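Local atomic coordinates of thermospermine synthase ACAULIS protein (Medicago truncatula, PDB entry 6BQ4), a protein that probably transfers an aminopropyl group from decarboxylated S-adenosylmethionine to spermidine, yielding thermospermine and methylthioadenosine. Residues 127-132 and 158-163. Sequence-based numbering, arbitrary orientation.
Sequences KVVMCD and EVVIND. With ADN (adenosine), chain C.
Val-129 and Val-160 meet on one face of a parallel strand pair: CG1 of Val-129 lies 4.0 Å from CG2 of Val-160, the two side chains crossing at a slant. Further along that face Cys-131 follows, its SG set anti to the backbone N (chi1 -178°), which carries the sulfur past Val-160 CG1 to within 3.2 Å of Asn-162 O. Glu-158 extends from the same face; its OE1 comes 3.5 Å from Lys-127 CE, but the ammonium group instead forms a salt bridge with Glu-173. Met-130 and Val-159 point to the other face, where Val-159 and Ile-161 pack on Val-138 of helix 135-144. The pairing itself rests on backbone bonds, the straightest being Val-160 N to Met-130 O (2.8 Å, 175° at the hydrogen). Toward Asp-132 the bonds grow longer and more bent, and Asn-162 N reaches Asp-132 O from above the carbonyl plane at 3.3 Å.

At this end of the pairing two aspartates hold opposite parts of the adenosine. Asp-132 presents a carboxylate fork to the ribose, OD1 accepting from O2' at 2.5 Å and OD2 from O3' at 2.7 Å; the backbone N-H groups of Asp-134 and Gly-111 also hydrogen-bond to OD1 and OD2 respectively, and so help fix the fork's rotation. An alanine in place of Asp-132 would probably leave both ribose hydroxyls without these acceptors and the two backbone N-H groups without their mate. Asp-163, N-cap of the following helix, takes the adenine amino group N6 on OD1 at 2.8 Å with a nearly straight bond (168°), while Ala-164 N is also hydrogen-bonded to the nucleoside. An acidic residue at the C-terminal side of a strand accepting hydrogen bonds from both ribose hydroxyls is characteristic of the Rossmann-like nucleoside site of spermidine/spermine synthases and related AdoMet-dependent enzymes.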
loop_
_atom_site.group_PDB
_atom_site.type_symbol
_atom_site.label_atom_id
_atom_site.label_comp_id
_atom_site.label_asym_id
_atom_site.label_seq_id
_atom_site.Cartn_x
_atom_site.Cartn_y
_atom_site.Cartn_z
ATOM N N LYS A 127 16.769 -12.808 -42.762
ATOM C CA LYS A 127 16.890 -13.787 -41.714
ATOM C C LYS A 127 17.071 -13.122 -40.329
ATOM O O LYS A 127 17.891 -12.201 -40.175
ATOM C CB LYS A 127 18.057 -14.714 -41.990
ATOM C CG LYS A 127 18.163 -15.828 -40.960
ATOM C CD LYS A 127 18.620 -17.179 -41.521
ATOM C CE LYS A 127 19.503 -17.913 -40.512
ATOM N NZ LYS A 127 20.782 -17.152 -40.238
ATOM N N VAL A 128 16.275 -13.601 -39.359
ATOM C CA VAL A 128 16.395 -13.288 -37.934
ATOM C C VAL A 128 16.573 -14.588 -37.119
ATOM O O VAL A 128 15.656 -15.452 -37.073
ATOM C CB VAL A 128 15.162 -12.502 -37.402
ATOM C CG1 VAL A 128 15.353 -12.119 -35.928
ATOM C CG2 VAL A 128 14.848 -11.259 -38.258
ATOM N N VAL A 129 17.716 -14.706 -36.438
ATOM C CA VAL A 129 17.914 -15.728 -35.420
ATOM C C VAL A 129 17.654 -15.154 -34.036
ATOM O O VAL A 129 18.257 -14.129 -33.699
ATOM C CB VAL A 129 19.348 -16.257 -35.439
ATOM C CG1 VAL A 129 19.579 -17.316 -34.357
ATOM C CG2 VAL A 129 19.664 -16.824 -36.825
ATOM N N MET A 130 16.740 -15.769 -33.267
ATOM C CA MET A 130 16.510 -15.450 -31.836
ATOM C C MET A 130 17.134 -16.552 -31.014
ATOM O O MET A 130 16.655 -17.723 -31.048
ATOM C CB MET A 130 15.020 -15.375 -31.506
ATOM C CG MET A 130 14.604 -15.204 -30.023
ATOM S SD MET A 130 12.898 -15.796 -29.793
ATOM C CE MET A 130 12.078 -14.777 -30.998
ATOM N N CYS A 131 18.184 -16.204 -30.293
ATOM C CA CYS A 131 18.900 -17.183 -29.460
ATOM C C CYS A 131 18.718 -16.924 -27.989
ATOM O O CYS A 131 19.456 -16.103 -27.410
ATOM C CB CYS A 131 20.382 -17.200 -29.777
ATOM S SG CYS A 131 21.294 -18.426 -28.799
ATOM N N ASP A 132 17.696 -17.565 -27.405
ATOM C CA ASP A 132 17.323 -17.397 -25.975
ATOM C C ASP A 132 17.592 -18.695 -25.241
ATOM O O ASP A 132 17.221 -19.763 -25.719
ATOM C CB ASP A 132 15.838 -17.030 -25.828
ATOM C CG ASP A 132 15.542 -16.318 -24.504
ATOM O OD1 ASP A 132 15.682 -16.969 -23.440
ATOM O OD2 ASP A 132 15.203 -15.110 -24.534
ATOM N N GLU A 158 14.334 -17.863 -37.145
ATOM C CA GLU A 158 14.773 -19.125 -36.603
ATOM C C GLU A 158 14.919 -18.920 -35.095
ATOM O O GLU A 158 15.609 -17.990 -34.651
ATOM C CB GLU A 158 16.103 -19.523 -37.243
ATOM C CG GLU A 158 16.734 -20.795 -36.683
ATOM C CD GLU A 158 18.047 -21.170 -37.387
ATOM O OE1 GLU A 158 18.369 -20.565 -38.463
ATOM O OE2 GLU A 158 18.769 -22.054 -36.851
ATOM N N VAL A 159 14.257 -19.775 -34.316
ATOM C CA VAL A 159 14.433 -19.788 -32.865
ATOM C C VAL A 159 15.473 -20.818 -32.488
ATOM O O VAL A 159 15.356 -21.964 -32.852
ATOM C CB VAL A 159 13.138 -20.100 -32.120
ATOM C CG1 VAL A 159 13.376 -20.114 -30.603
ATOM C CG2 VAL A 159 12.064 -19.093 -32.525
ATOM N N VAL A 160 16.470 -20.401 -31.765
ATOM C CA VAL A 160 17.485 -21.305 -31.242
ATOM C C VAL A 160 17.456 -21.199 -29.720
ATOM O O VAL A 160 17.436 -20.056 -29.164
ATOM C CB VAL A 160 18.884 -20.884 -31.737
ATOM C CG1 VAL A 160 19.983 -21.592 -30.938
ATOM C CG2 VAL A 160 19.025 -21.151 -33.228
ATOM N N ILE A 161 17.481 -22.368 -29.046
ATOM C CA ILE A 161 17.503 -22.428 -27.568
ATOM C C ILE A 161 18.923 -22.765 -27.126
ATOM O O ILE A 161 19.354 -23.919 -27.199
ATOM C CB ILE A 161 16.496 -23.462 -26.974
ATOM C CG1 ILE A 161 15.062 -23.121 -27.388
ATOM C CG2 ILE A 161 16.631 -23.545 -25.451
ATOM C CD1 ILE A 161 14.631 -21.716 -26.985
ATOM N N ASN A 162 19.650 -21.753 -26.673
ATOM C CA ASN A 162 21.020 -21.951 -26.238
ATOM C C ASN A 162 21.509 -20.660 -25.603
ATOM O O ASN A 162 20.920 -19.583 -25.809
ATOM C CB ASN A 162 21.903 -22.365 -27.436
ATOM C CG ASN A 162 23.292 -22.867 -27.024
ATOM O OD1 ASN A 162 23.569 -23.114 -25.862
ATOM N ND2 ASN A 162 24.173 -22.952 -27.992
ATOM N N ASP A 163 22.511 -20.779 -24.755
ATOM C CA ASP A 163 23.280 -19.637 -24.329
ATOM C C ASP A 163 23.864 -18.962 -25.604
ATOM O O ASP A 163 24.483 -19.627 -26.449
ATOM C CB ASP A 163 24.378 -20.092 -23.379
ATOM C CG ASP A 163 25.448 -19.055 -23.167
ATOM O OD1 ASP A 163 25.168 -17.852 -23.289
ATOM O OD2 ASP A 163 26.585 -19.441 -22.882
HETATM O "O5'" ADN C . 16.499 -11.705 -19.696
HETATM C "C5'" ADN C . 16.037 -11.400 -20.982
HETATM C "C4'" ADN C . 16.112 -12.651 -21.817
HETATM O "O4'" ADN C . 17.440 -13.091 -21.933
HETATM C "C3'" ADN C . 15.367 -13.777 -21.165
HETATM O "O3'" ADN C . 14.418 -14.207 -22.107
HETATM C "C2'" ADN C . 16.435 -14.802 -20.900
HETATM O "O2'" ADN C . 15.950 -16.091 -21.100
HETATM C "C1'" ADN C . 17.473 -14.478 -21.925
HETATM N N9 ADN C . 18.829 -14.883 -21.561
HETATM C C8 ADN C . 19.420 -14.831 -20.388
HETATM N N7 ADN C . 20.669 -15.283 -20.443
HETATM C C5 ADN C . 20.889 -15.612 -21.695
HETATM C C6 ADN C . 21.981 -16.170 -22.473
HETATM N N6 ADN C . 23.140 -16.438 -21.892
HETATM N N1 ADN C . 21.792 -16.393 -23.769
HETATM C C2 ADN C . 20.651 -16.126 -24.366
HETATM N N3 ADN C . 19.616 -15.617 -23.728
HETATM C C4 ADN C . 19.674 -15.354 -22.425
#